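Long-range contacts in ABC transporter (Caldanaerobius, PDB 4G68), which probably serves as the extracellular solute-binding protein of an ABC importer, capturing xylan-derived sugars for uptake by a thermophilic bacterium: residues L157-E162 and K296-R301; L352-L357 and P372-I377; T173-L178 and V300-I305. All coordinates share one frame; numbering follows the deposited sequence.

Contact 1 of 3, residues L157-E162 and K296-R301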
ATOM      1  N   LEU C 157       5.868   2.362 -10.416  1.00 19.51           N
ATOM      2  CA  LEU C 157       5.658   3.455 -11.360  1.00 18.59           C
ATOM      3  C   LEU C 157       4.836   2.887 -12.521  1.00 18.80           C
ATOM      4  O   LEU C 157       5.276   1.976 -13.247  1.00 19.33           O
ATOM      5  CB  LEU C 157       7.003   4.101 -11.812  1.00 18.02           C
ATOM      6  CG  LEU C 157       6.994   5.231 -12.881  1.00 17.26           C
ATOM      7  CD1 LEU C 157       6.137   6.436 -12.499  1.00 19.46           C
ATOM      8  CD2 LEU C 157       8.422   5.647 -13.204  1.00 17.90           C
ATOM      9  N   TYR C 158       3.652   3.476 -12.735  1.00 20.19           N
ATOM     10  CA  TYR C 158       2.793   3.127 -13.864  1.00 22.57           C
ATOM     11  C   TYR C 158       3.048   4.104 -14.988  1.00 22.83           C
ATOM     12  O   TYR C 158       3.027   5.305 -14.768  1.00 22.23           O
ATOM     13  CB  TYR C 158       1.316   3.211 -13.455  1.00 21.04           C
ATOM     14  CG  TYR C 158       0.963   2.270 -12.332  1.00 20.64           C
ATOM     15  CD1 TYR C 158       0.520   0.983 -12.595  1.00 24.38           C
ATOM     16  CD2 TYR C 158       1.006   2.689 -11.006  1.00 22.57           C
ATOM     17  CE1 TYR C 158       0.165   0.115 -11.564  1.00 21.91           C
ATOM     18  CE2 TYR C 158       0.667   1.824  -9.967  1.00 21.37           C
ATOM     19  CZ  TYR C 158       0.245   0.560 -10.251  1.00 18.80           C
ATOM     20  OH  TYR C 158      -0.105  -0.264  -9.200  1.00 19.27           O
ATOM     21  N   ILE C 159       3.289   3.565 -16.192  1.00 22.94           N
ATOM     22  CA  ILE C 159       3.590   4.332 -17.400  1.00 21.99           C
ATOM     23  C   ILE C 159       2.438   4.115 -18.388  1.00 23.36           C
ATOM     24  O   ILE C 159       2.166   2.970 -18.758  1.00 22.73           O
ATOM     25  CB  ILE C 159       4.920   3.769 -18.039  1.00 22.22           C
ATOM     26  CG1 ILE C 159       6.060   3.841 -17.047  1.00 22.08           C
ATOM     27  CG2 ILE C 159       5.290   4.411 -19.395  1.00 20.00           C
ATOM     28  CD1 ILE C 159       6.256   5.257 -16.573  1.00 24.17           C
ATOM     29  N   ASN C 160       1.758   5.184 -18.801  1.00 25.15           N
ATOM     30  CA  ASN C 160       0.826   5.084 -19.926  1.00 22.49           C
ATOM     31  C   ASN C 160       1.650   5.038 -21.218  1.00 25.71           C
ATOM     32  O   ASN C 160       2.078   6.105 -21.691  1.00 22.95           O
ATOM     33  CB  ASN C 160      -0.127   6.294 -19.958  1.00 22.44           C
ATOM     34  CG  ASN C 160      -1.170   6.189 -21.071  1.00 21.26           C
ATOM     35  OD1 ASN C 160      -0.848   5.760 -22.176  1.00 28.34           O
ATOM     36  ND2 ASN C 160      -2.408   6.538 -20.787  1.00 22.84           N
ATOM     37  N   LYS C 161       1.882   3.828 -21.771  1.00 26.32           N
ATOM     38  CA  LYS C 161       2.768   3.657 -22.949  1.00 29.69           C
ATOM     39  C   LYS C 161       2.293   4.489 -24.143  1.00 26.35           C
ATOM     40  O   LYS C 161       3.120   5.011 -24.910  1.00 28.20           O
ATOM     41  CB  LYS C 161       2.850   2.199 -23.415  1.00 28.39           C
ATOM     42  CG  LYS C 161       3.365   1.174 -22.382  1.00 36.61           C
ATOM     43  CD  LYS C 161       3.223  -0.235 -22.979  1.00 34.20           C
ATOM     44  CE  LYS C 161       3.128  -1.322 -21.921  1.00 42.06           C
ATOM     45  NZ  LYS C 161       2.638  -2.675 -22.363  1.00 42.67           N
ATOM     46  N   GLU C 162       0.977   4.601 -24.291  1.00 28.54           N
ATOM     47  CA  GLU C 162       0.371   5.310 -25.434  1.00 26.45           C
ATOM     48  C   GLU C 162       0.752   6.785 -25.375  1.00 29.62           C
ATOM     49  O   GLU C 162       1.031   7.407 -26.412  1.00 28.01           O
ATOM     50  CB  GLU C 162      -1.137   5.193 -25.433  1.00 30.27           C
ATOM     51  CG  GLU C 162      -1.773   5.861 -26.666  1.00 29.39           C
ATOM     52  CD  GLU C 162      -3.281   5.702 -26.678  1.00 34.99           C
ATOM     53  OE1 GLU C 162      -3.759   4.765 -27.357  1.00 36.04           O
ATOM     54  OE2 GLU C 162      -3.975   6.503 -26.005  1.00 30.88           O
ATOM     55  N   LYS C 296      -2.796  -0.558 -22.101  1.00 26.34           N
ATOM     56  CA  LYS C 296      -1.912   0.576 -22.390  1.00 27.06           C
ATOM     57  C   LYS C 296      -0.849   0.869 -21.314  1.00 27.27           C
ATOM     58  O   LYS C 296      -0.015   1.786 -21.492  1.00 20.74           O
ATOM     59  CB  LYS C 296      -2.781   1.828 -22.605  1.00 26.85           C
ATOM     60  CG  LYS C 296      -3.836   1.583 -23.645  1.00 26.79           C
ATOM     61  CD  LYS C 296      -4.444   2.884 -24.092  1.00 32.79           C
ATOM     62  CE  LYS C 296      -5.523   2.627 -25.133  1.00 33.53           C
ATOM     63  NZ  LYS C 296      -6.133   3.943 -25.507  1.00 31.59           N
ATOM     64  N   ILE C 297      -0.904   0.109 -20.215  1.00 24.12           N
ATOM     65  CA  ILE C 297      -0.150   0.403 -18.951  1.00 23.17           C
ATOM     66  C   ILE C 297       0.973  -0.580 -18.644  1.00 26.38           C
ATOM     67  O   ILE C 297       0.769  -1.832 -18.651  1.00 29.46           O
ATOM     68  CB  ILE C 297      -1.081   0.432 -17.686  1.00 22.29           C
ATOM     69  CG1 ILE C 297      -2.182   1.539 -17.767  1.00 23.44           C
ATOM     70  CG2 ILE C 297      -0.247   0.377 -16.354  1.00 16.05           C
ATOM     71  CD1 ILE C 297      -1.815   2.865 -18.441  1.00 26.36           C
ATOM     72  N   GLU C 298       2.146  -0.009 -18.342  1.00 25.76           N
ATOM     73  CA  GLU C 298       3.363  -0.744 -17.990  1.00 28.10           C
ATOM     74  C   GLU C 298       3.764  -0.371 -16.554  1.00 27.90           C
ATOM     75  O   GLU C 298       3.734   0.827 -16.179  1.00 23.44           O
ATOM     76  CB  GLU C 298       4.501  -0.337 -18.915  1.00 27.41           C
ATOM     77  CG  GLU C 298       5.684  -1.266 -18.866  1.00 33.90           C
ATOM     78  CD  GLU C 298       6.927  -0.683 -19.529  1.00 32.86           C
ATOM     79  OE1 GLU C 298       6.846   0.441 -20.083  1.00 36.31           O
ATOM     80  OE2 GLU C 298       7.980  -1.348 -19.462  1.00 31.36           O
ATOM     81  N   ALA C 299       4.110  -1.393 -15.765  1.00 24.61           N
ATOM     82  CA  ALA C 299       4.658  -1.248 -14.429  1.00 21.22           C
ATOM     83  C   ALA C 299       6.201  -1.379 -14.457  1.00 23.78           C
ATOM     84  O   ALA C 299       6.760  -2.374 -14.949  1.00 25.56           O
ATOM     85  CB  ALA C 299       4.073  -2.327 -13.489  1.00 26.00           C
ATOM     86  N   VAL C 300       6.865  -0.373 -13.895  1.00 21.91           N
ATOM     87  CA  VAL C 300       8.325  -0.330 -13.680  1.00 21.30           C
ATOM     88  C   VAL C 300       8.728   0.047 -12.220  1.00 22.25           C
ATOM     89  O   VAL C 300       7.939   0.600 -11.459  1.00 21.57           O
ATOM     90  CB  VAL C 300       9.043   0.580 -14.741  1.00 21.52           C
ATOM     91  CG1 VAL C 300       8.664   0.174 -16.174  1.00 19.57           C
ATOM     92  CG2 VAL C 300       8.751   2.066 -14.503  1.00 20.91           C
ATOM     93  N   ARG C 301       9.944  -0.308 -11.843  1.00 23.70           N
ATOM     94  CA  ARG C 301      10.551   0.149 -10.605  1.00 23.27           C
ATOM     95  C   ARG C 301      10.641   1.644 -10.580  1.00 22.53           C
ATOM     96  O   ARG C 301      10.670   2.286 -11.645  1.00 27.57           O
ATOM     97  CB  ARG C 301      11.975  -0.368 -10.511  1.00 26.26           C
ATOM     98  CG  ARG C 301      12.010  -1.831 -10.131  1.00 29.95           C
ATOM     99  CD  ARG C 301      13.432  -2.282  -9.929  1.00 30.30           C
ATOM    100  NE  ARG C 301      13.346  -3.706  -9.752  1.00 32.56           N
ATOM    101  CZ  ARG C 301      13.783  -4.577 -10.637  1.00 34.97           C
ATOM    102  NH1 ARG C 301      14.374  -4.131 -11.749  1.00 36.04           N
ATOM    103  NH2 ARG C 301      13.648  -5.873 -10.393  1.00 39.86           N
TER

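Contact 2 of 3, residues L352-L357 and P372-I377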
ATOM      1  N   LEU C 352      -5.885 -12.274  -9.074  1.00 24.38           N
ATOM      2  CA  LEU C 352      -6.654 -12.332 -10.312  1.00 26.10           C
ATOM      3  C   LEU C 352      -7.047 -10.958 -10.848  1.00 27.91           C
ATOM      4  O   LEU C 352      -6.983 -10.722 -12.053  1.00 28.47           O
ATOM      5  CB  LEU C 352      -7.908 -13.180 -10.106  1.00 29.62           C
ATOM      6  CG  LEU C 352      -7.622 -14.688 -10.061  1.00 30.24           C
ATOM      7  CD1 LEU C 352      -8.800 -15.461  -9.478  1.00 31.50           C
ATOM      8  CD2 LEU C 352      -7.318 -15.149 -11.488  1.00 29.02           C
ATOM      9  N   ILE C 353      -7.425 -10.058  -9.945  1.00 24.78           N
ATOM     10  CA  ILE C 353      -7.898  -8.739 -10.300  1.00 23.98           C
ATOM     11  C   ILE C 353      -6.907  -7.571 -10.069  1.00 24.33           C
ATOM     12  O   ILE C 353      -7.241  -6.423 -10.395  1.00 27.38           O
ATOM     13  CB  ILE C 353      -9.303  -8.468  -9.717  1.00 25.69           C
ATOM     14  CG1 ILE C 353      -9.224  -8.097  -8.230  1.00 26.68           C
ATOM     15  CG2 ILE C 353     -10.218  -9.691  -9.937  1.00 23.39           C
ATOM     16  CD1 ILE C 353     -10.578  -7.731  -7.628  1.00 27.32           C
ATOM     17  N   ALA C 354      -5.725  -7.857  -9.517  1.00 20.06           N
ATOM     18  CA  ALA C 354      -4.647  -6.864  -9.319  1.00 20.75           C
ATOM     19  C   ALA C 354      -4.939  -5.763  -8.262  1.00 20.26           C
ATOM     20  O   ALA C 354      -4.348  -4.685  -8.274  1.00 19.53           O
ATOM     21  CB  ALA C 354      -4.145  -6.284 -10.666  1.00 17.40           C
ATOM     22  N   THR C 355      -5.831  -6.087  -7.331  1.00 21.97           N
ATOM     23  CA  THR C 355      -6.072  -5.248  -6.148  1.00 23.19           C
ATOM     24  C   THR C 355      -5.009  -5.469  -5.077  1.00 23.59           C
ATOM     25  O   THR C 355      -4.893  -4.675  -4.128  1.00 20.46           O
ATOM     26  CB  THR C 355      -7.448  -5.527  -5.468  1.00 23.82           C
ATOM     27  OG1 THR C 355      -7.620  -6.945  -5.236  1.00 22.92           O
ATOM     28  CG2 THR C 355      -8.585  -4.940  -6.260  1.00 22.88           C
ATOM     29  N   GLY C 356      -4.264  -6.568  -5.204  1.00 22.84           N
ATOM     30  CA  GLY C 356      -3.105  -6.791  -4.343  1.00 23.84           C
ATOM     31  C   GLY C 356      -2.088  -7.775  -4.898  1.00 23.21           C
ATOM     32  O   GLY C 356      -2.258  -8.281  -6.015  1.00 19.10           O
ATOM     33  N   LEU C 357      -1.009  -7.983  -4.146  1.00 22.19           N
ATOM     34  CA  LEU C 357      -0.083  -9.089  -4.408  1.00 22.62           C
ATOM     35  C   LEU C 357      -0.358 -10.228  -3.396  1.00 22.19           C
ATOM     36  O   LEU C 357      -0.421  -9.959  -2.175  1.00 22.97           O
ATOM     37  CB  LEU C 357       1.345  -8.598  -4.293  1.00 21.36           C
ATOM     38  CG  LEU C 357       1.751  -7.668  -5.437  1.00 24.99           C
ATOM     39  CD1 LEU C 357       2.908  -6.782  -4.990  1.00 25.06           C
ATOM     40  CD2 LEU C 357       2.056  -8.462  -6.732  1.00 26.63           C
ATOM     41  N   PRO C 372      -1.843  -9.230 -17.130  1.00 28.93           N
ATOM     42  CA  PRO C 372      -0.429  -9.062 -17.412  1.00 30.05           C
ATOM     43  C   PRO C 372       0.259  -8.046 -16.527  1.00 26.04           C
ATOM     44  O   PRO C 372       1.416  -8.248 -16.190  1.00 24.40           O
ATOM     45  CB  PRO C 372      -0.398  -8.615 -18.877  1.00 33.46           C
ATOM     46  CG  PRO C 372      -1.593  -9.276 -19.477  1.00 32.69           C
ATOM     47  CD  PRO C 372      -2.640  -9.301 -18.380  1.00 31.72           C
ATOM     48  N   LEU C 373      -0.455  -6.987 -16.138  1.00 27.15           N
ATOM     49  CA  LEU C 373       0.069  -5.941 -15.280  1.00 20.27           C
ATOM     50  C   LEU C 373       0.404  -6.469 -13.872  1.00 21.38           C
ATOM     51  O   LEU C 373       1.450  -6.125 -13.291  1.00 21.08           O
ATOM     52  CB  LEU C 373      -0.908  -4.748 -15.207  1.00 21.67           C
ATOM     53  CG  LEU C 373      -0.435  -3.481 -14.486  1.00 22.94           C
ATOM     54  CD1 LEU C 373       0.766  -2.863 -15.206  1.00 21.84           C
ATOM     55  CD2 LEU C 373      -1.568  -2.425 -14.364  1.00 23.42           C
ATOM     56  N   GLU C 374      -0.436  -7.353 -13.358  1.00 21.15           N
ATOM     57  CA  GLU C 374      -0.127  -8.066 -12.116  1.00 21.94           C
ATOM     58  C   GLU C 374       1.187  -8.868 -12.161  1.00 20.31           C
ATOM     59  O   GLU C 374       1.988  -8.848 -11.211  1.00 22.18           O
ATOM     60  CB  GLU C 374      -1.287  -9.009 -11.770  1.00 18.85           C
ATOM     61  CG  GLU C 374      -1.118  -9.822 -10.475  1.00 20.57           C
ATOM     62  CD  GLU C 374      -1.306  -9.028  -9.156  1.00 23.81           C
ATOM     63  OE1 GLU C 374      -1.346  -7.769  -9.143  1.00 24.30           O
ATOM     64  OE2 GLU C 374      -1.341  -9.696  -8.098  1.00 22.18           O
ATOM     65  N   ILE C 375       1.334  -9.669 -13.212  1.00 21.87           N
ATOM     66  CA  ILE C 375       2.535 -10.459 -13.482  1.00 22.13           C
ATOM     67  C   ILE C 375       3.752  -9.530 -13.622  1.00 22.33           C
ATOM     68  O   ILE C 375       4.880  -9.781 -13.085  1.00 22.85           O
ATOM     69  CB  ILE C 375       2.340 -11.237 -14.792  1.00 23.20           C
ATOM     70  CG1 ILE C 375       1.214 -12.254 -14.609  1.00 25.05           C
ATOM     71  CG2 ILE C 375       3.602 -11.998 -15.189  1.00 24.88           C
ATOM     72  CD1 ILE C 375       0.664 -12.833 -15.889  1.00 27.33           C
ATOM     73  N   GLN C 376       3.530  -8.441 -14.321  1.00 21.76           N
ATOM     74  CA  GLN C 376       4.611  -7.467 -14.554  1.00 22.76           C
ATOM     75  C   GLN C 376       5.158  -6.860 -13.243  1.00 21.76           C
ATOM     76  O   GLN C 376       6.394  -6.765 -13.048  1.00 17.42           O
ATOM     77  CB  GLN C 376       4.203  -6.406 -15.585  1.00 23.71           C
ATOM     78  CG  GLN C 376       5.445  -5.747 -16.205  1.00 27.08           C
ATOM     79  CD  GLN C 376       5.131  -4.665 -17.215  1.00 30.17           C
ATOM     80  OE1 GLN C 376       5.790  -4.558 -18.273  1.00 28.98           O
ATOM     81  NE2 GLN C 376       4.104  -3.882 -16.920  1.00 27.97           N
ATOM     82  N   ILE C 377       4.222  -6.466 -12.364  1.00 20.20           N
ATOM     83  CA  ILE C 377       4.550  -6.000 -11.042  1.00 18.97           C
ATOM     84  C   ILE C 377       5.434  -7.059 -10.393  1.00 20.64           C
ATOM     85  O   ILE C 377       6.532  -6.738  -9.973  1.00 24.91           O
ATOM     86  CB  ILE C 377       3.321  -5.610 -10.173  1.00 18.36           C
ATOM     87  CG1 ILE C 377       2.689  -4.318 -10.711  1.00 18.04           C
ATOM     88  CG2 ILE C 377       3.785  -5.359  -8.732  1.00 16.46           C
ATOM     89  CD1 ILE C 377       1.301  -3.964 -10.143  1.00 19.90           C
TER

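Contact 3 of 3, residues T173-L178 and V300-I305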
ATOM      1  N   THR C 173      14.432   6.026 -16.590  1.00 21.59           N
ATOM      2  CA  THR C 173      15.019   4.959 -15.783  1.00 20.30           C
ATOM      3  C   THR C 173      15.840   5.481 -14.589  1.00 21.83           C
ATOM      4  O   THR C 173      16.261   4.652 -13.782  1.00 19.29           O
ATOM      5  CB  THR C 173      15.870   3.973 -16.626  1.00 22.33           C
ATOM      6  OG1 THR C 173      16.893   4.638 -17.362  1.00 22.47           O
ATOM      7  CG2 THR C 173      14.993   3.182 -17.662  1.00 19.64           C
ATOM      8  N   THR C 174      16.116   6.808 -14.570  1.00 21.59           N
ATOM      9  CA  THR C 174      16.921   7.504 -13.554  1.00 24.83           C
ATOM     10  C   THR C 174      16.127   8.738 -13.123  1.00 25.74           C
ATOM     11  O   THR C 174      15.220   9.202 -13.852  1.00 26.67           O
ATOM     12  CB  THR C 174      18.330   8.020 -14.038  1.00 28.43           C
ATOM     13  OG1 THR C 174      18.177   9.249 -14.758  1.00 27.75           O
ATOM     14  CG2 THR C 174      19.079   7.037 -14.871  1.00 29.49           C
ATOM     15  N   PHE C 175      16.432   9.259 -11.940  1.00 24.05           N
ATOM     16  CA  PHE C 175      15.744  10.456 -11.476  1.00 22.09           C
ATOM     17  C   PHE C 175      15.788  11.619 -12.445  1.00 23.88           C
ATOM     18  O   PHE C 175      14.704  12.137 -12.847  1.00 20.79           O
ATOM     19  CB  PHE C 175      16.162  10.887 -10.076  1.00 26.69           C
ATOM     20  CG  PHE C 175      15.140  11.793  -9.454  1.00 26.91           C
ATOM     21  CD1 PHE C 175      13.960  11.278  -8.898  1.00 28.37           C
ATOM     22  CD2 PHE C 175      15.330  13.143  -9.472  1.00 28.45           C
ATOM     23  CE1 PHE C 175      13.012  12.133  -8.337  1.00 29.55           C
ATOM     24  CE2 PHE C 175      14.405  13.998  -8.916  1.00 27.38           C
ATOM     25  CZ  PHE C 175      13.243  13.497  -8.345  1.00 27.33           C
ATOM     26  N   SER C 176      17.007  11.910 -12.905  1.00 24.14           N
ATOM     27  CA  SER C 176      17.281  12.984 -13.871  1.00 25.16           C
ATOM     28  C   SER C 176      16.371  12.827 -15.068  1.00 25.12           C
ATOM     29  O   SER C 176      15.767  13.821 -15.492  1.00 22.33           O
ATOM     30  CB  SER C 176      18.759  12.980 -14.311  1.00 30.51           C
ATOM     31  OG  SER C 176      19.557  13.504 -13.272  1.00 38.98           O
ATOM     32  N   GLU C 177      16.229  11.579 -15.578  1.00 22.42           N
ATOM     33  CA  GLU C 177      15.353  11.313 -16.717  1.00 23.22           C
ATOM     34  C   GLU C 177      13.871  11.603 -16.384  1.00 21.83           C
ATOM     35  O   GLU C 177      13.113  12.114 -17.229  1.00 25.35           O
ATOM     36  CB  GLU C 177      15.515   9.876 -17.254  1.00 22.08           C
ATOM     37  CG  GLU C 177      16.895   9.597 -17.837  1.00 25.57           C
ATOM     38  CD  GLU C 177      17.141   8.175 -18.250  1.00 27.07           C
ATOM     39  OE1 GLU C 177      16.501   7.222 -17.742  1.00 32.38           O
ATOM     40  OE2 GLU C 177      18.005   7.968 -19.095  1.00 28.20           O
ATOM     41  N   LEU C 178      13.471  11.265 -15.155  1.00 22.67           N
ATOM     42  CA  LEU C 178      12.121  11.532 -14.671  1.00 21.10           C
ATOM     43  C   LEU C 178      11.837  13.023 -14.673  1.00 21.63           C
ATOM     44  O   LEU C 178      10.791  13.430 -15.163  1.00 22.93           O
ATOM     45  CB  LEU C 178      11.831  10.872 -13.304  1.00 18.85           C
ATOM     46  CG  LEU C 178      10.506  11.210 -12.623  1.00 20.46           C
ATOM     47  CD1 LEU C 178       9.346  10.696 -13.426  1.00 19.34           C
ATOM     48  CD2 LEU C 178      10.439  10.615 -11.239  1.00 18.09           C
ATOM     49  N   VAL C 300       6.865  -0.373 -13.895  1.00 21.91           N
ATOM     50  CA  VAL C 300       8.325  -0.330 -13.680  1.00 21.30           C
ATOM     51  C   VAL C 300       8.728   0.047 -12.220  1.00 22.25           C
ATOM     52  O   VAL C 300       7.939   0.600 -11.459  1.00 21.57           O
ATOM     53  CB  VAL C 300       9.043   0.580 -14.741  1.00 21.52           C
ATOM     54  CG1 VAL C 300       8.664   0.174 -16.174  1.00 19.57           C
ATOM     55  CG2 VAL C 300       8.751   2.066 -14.503  1.00 20.91           C
ATOM     56  N   ARG C 301       9.944  -0.308 -11.843  1.00 23.70           N
ATOM     57  CA  ARG C 301      10.551   0.149 -10.605  1.00 23.27           C
ATOM     58  C   ARG C 301      10.641   1.644 -10.580  1.00 22.53           C
ATOM     59  O   ARG C 301      10.670   2.286 -11.645  1.00 27.57           O
ATOM     60  CB  ARG C 301      11.975  -0.368 -10.511  1.00 26.26           C
ATOM     61  CG  ARG C 301      12.010  -1.831 -10.131  1.00 29.95           C
ATOM     62  CD  ARG C 301      13.432  -2.282  -9.929  1.00 30.30           C
ATOM     63  NE  ARG C 301      13.346  -3.706  -9.752  1.00 32.56           N
ATOM     64  CZ  ARG C 301      13.783  -4.577 -10.637  1.00 34.97           C
ATOM     65  NH1 ARG C 301      14.374  -4.131 -11.749  1.00 36.04           N
ATOM     66  NH2 ARG C 301      13.648  -5.873 -10.393  1.00 39.86           N
ATOM     67  N   PHE C 302      10.710   2.216  -9.391  1.00 21.23           N
ATOM     68  CA  PHE C 302      11.026   3.664  -9.320  1.00 23.13           C
ATOM     69  C   PHE C 302      12.455   3.798  -9.832  1.00 18.71           C
ATOM     70  O   PHE C 302      13.240   2.849  -9.679  1.00 21.20           O
ATOM     71  CB  PHE C 302      10.847   4.233  -7.911  1.00 23.73           C
ATOM     72  CG  PHE C 302      10.796   5.745  -7.882  1.00 22.81           C
ATOM     73  CD1 PHE C 302       9.583   6.456  -8.128  1.00 23.01           C
ATOM     74  CD2 PHE C 302      11.988   6.474  -7.698  1.00 24.40           C
ATOM     75  CE1 PHE C 302       9.556   7.843  -8.118  1.00 19.32           C
ATOM     76  CE2 PHE C 302      11.965   7.860  -7.702  1.00 20.94           C
ATOM     77  CZ  PHE C 302      10.764   8.541  -7.893  1.00 23.83           C
ATOM     78  N   PRO C 303      12.768   4.928 -10.508  1.00 24.13           N
ATOM     79  CA  PRO C 303      14.080   5.140 -11.074  1.00 24.46           C
ATOM     80  C   PRO C 303      15.212   5.207 -10.031  1.00 25.91           C
ATOM     81  O   PRO C 303      14.987   5.492  -8.823  1.00 27.00           O
ATOM     82  CB  PRO C 303      13.950   6.517 -11.750  1.00 25.90           C
ATOM     83  CG  PRO C 303      12.534   6.651 -12.148  1.00 26.32           C
ATOM     84  CD  PRO C 303      11.768   5.849 -11.130  1.00 22.25           C
ATOM     85  N   THR C 304      16.422   4.922 -10.514  1.00 25.23           N
ATOM     86  CA  THR C 304      17.627   5.141  -9.753  1.00 28.52           C
ATOM     87  C   THR C 304      17.913   6.605  -9.510  1.00 28.33           C
ATOM     88  O   THR C 304      17.519   7.466 -10.291  1.00 29.79           O
ATOM     89  CB  THR C 304      18.811   4.533 -10.496  1.00 33.62           C
ATOM     90  OG1 THR C 304      18.867   5.104 -11.805  1.00 29.31           O
ATOM     91  CG2 THR C 304      18.586   3.020 -10.649  1.00 35.98           C
ATOM     92  N   ILE C 305      18.624   6.875  -8.429  1.00 29.00           N
ATOM     93  CA  ILE C 305      18.992   8.250  -8.061  1.00 28.22           C
ATOM     94  C   ILE C 305      20.498   8.308  -7.943  1.00 30.59           C
ATOM     95  O   ILE C 305      21.063   7.597  -7.100  1.00 28.56           O
ATOM     96  CB  ILE C 305      18.264   8.720  -6.782  1.00 29.36           C
ATOM     97  CG1 ILE C 305      16.741   8.719  -7.080  1.00 25.07           C
ATOM     98  CG2 ILE C 305      18.787  10.083  -6.322  1.00 26.63           C
ATOM     99  CD1 ILE C 305      15.878   8.759  -5.855  1.00 27.78           C
TER

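Contact 1 of 3, residues L157-E162 and K296-R301
Leu157 and Val300 form a hydrogen-bonded pair at one end of an antiparallel two-strand pairing, 157-160 against 297-300, within the mixed sheet of this periplasmic-binding-protein fold. Val300 N bonds to Leu157 O at 2.9 Å, nearly straight at 173°, and Leu157 N returns a bond to Val300 O; Ile159 and Glu298 repeat the reciprocal pair. On the face of Leu157, Ile159, Glu298 and Val300, branched apolar chains fill in between the strands and Met274 and Phe193, while Glu298 takes a partly exposed place. Val300 CG2 lies 3.8 Å from Leu157 CB, and the Ile159 side chain crosses that of Val300 at about a right angle, with CG1 4.1 Å from Val300 CG2. On the other face the Tyr158 ring takes Ile297 CG2 at its edge, while its hydroxyl bonds to Gly278 O. Asn160, the N-cap of helix 161-166, turns OD1 to Leu163 N.

Lys161 can be followed outward. Its CB and CG both pass 3.5 Å from Lys296 O, the acceptor of Lys161 N; CD runs on farther from this carbonyl. With the chain extended, CE arrives 3.4 Å from Glu298 CB, and NZ ends 5.7 Å from Glu298 OE1, too far for a salt bridge, though the opposite charges probably attract weakly. Glu162 and Lys296, long exposed chains lying side by side, do pair: Lys296 NZ approaches Glu162 OE1 at 3.1 Å from above the carboxylate plane.

Contact 2 of 3, residues L352-L357 and P372-I377
Glu374 reaches from the first turn of helix 372-382 to the chain leaving helix 332-353, and its carboxylate ends against Gly356 and Ala354. Its CB lies 4.1 Å from Ala354 CB; from there CG stands opposite the backbone N (chi1 -179°), and a bend at chi2 (74°) brings the carboxylate to Gly356 O. OE2 comes to 2.7 Å from Gly356 O; two oxygens so close in a buried place suggest that the acid is protonated and donates to the carbonyl. OE1 rests against Ala354, 3.4 Å from its CA and 3.5 Å from its CB.

Ala354, the first residue to leave the helical conformation after helix 332-353, has a positive phi of 68°, and its methyl is small enough to sit beside the glutamate stem. In this solute-binding-protein fold the contact thus sets the C-terminal end of one helix beside the N-terminal turn of another. A leucine in place of Glu374 would probably leave Gly356 O without its close carboxyl partner in a buried setting. Further along, Leu357 spreads its two methyls around one branch of Ile377, the two side chains set at a slant: CD2 and CD1 are each 4.1 Å from Ile377 CG2. Leu357 CD2 also passes 3.9 Å from Glu374 OE2.

Contact 3 of 3, residues T173-L178 and V300-I305
Pro303 packs its ring against the backbone of Thr173 and Thr174, where the loop after strand 297-300 meets the N-terminus of helix 175-187, a helix start closed by a capping box in this solute-binding-protein fold. Pro303 CB lies 3.4 Å from Thr174 C, a compact apolar surface laid on a peptide. Beside it the two backbones form a single bridge: Phe175 N gives a 2.7 Å bond to Thr304 O, met nearly end-on to the carbonyl, whereas Thr304 N reaches Thr173 O at 3.3 Å from a direction tilted 30° out of the carbonyl plane.

The aromatic side chains cross obliquely. With Phe175 CG opposite its own N (chi1 -160°), the ring's CD1 lies beside Phe302 and Ile305; Phe302 CE2 comes to the edge of that ring, near its plane, 4.1 Å from CD1. Ile305 runs alongside Phe175, pointing the same way, with its CG1 against Phe175 CB. Leu178, one helical turn on, meets Phe302 at about a right angle, placing CD2 4.0 Å from CZ. Bulky apolar residues suit this buried side, which helices 201-215 and 233-248 also border; Arg213 bonds to the carbonyls of Phe302 and Pro303.

Toward the outside the residues become polar. In the capping box Thr174 OG1 accepts Glu177 N, and Thr174 N gives a weak, bent 3.2 Å bond to Glu177 OE1. In addition, OE1 receives both Thr173 N, at 2.7 Å, and Thr173 OG1, which approaches on the syn side at 2.6 Å.

From the N terminus, strand 144-160 and helix 161-166 come first among the contacting parts, then the start of helix 175-187. After more than a hundred residues the chain returns through strand 297-300, closing contact 1, and continues into the following loop, closing contact 3. The two loops start at different points and end on the same stretch, sharing Val300 and Arg301; Leu157 of contact 1 also touches Pro303 of contact 3. Contact 2 comes afterwards in series, closing the short loop between helices 332-353 and 372-382. Yet in space Leu373 and Ile377 pack on Ile297 and Ala299, tying this helix to the sheet of contact 1, while contacts 2 and 3 do not touch.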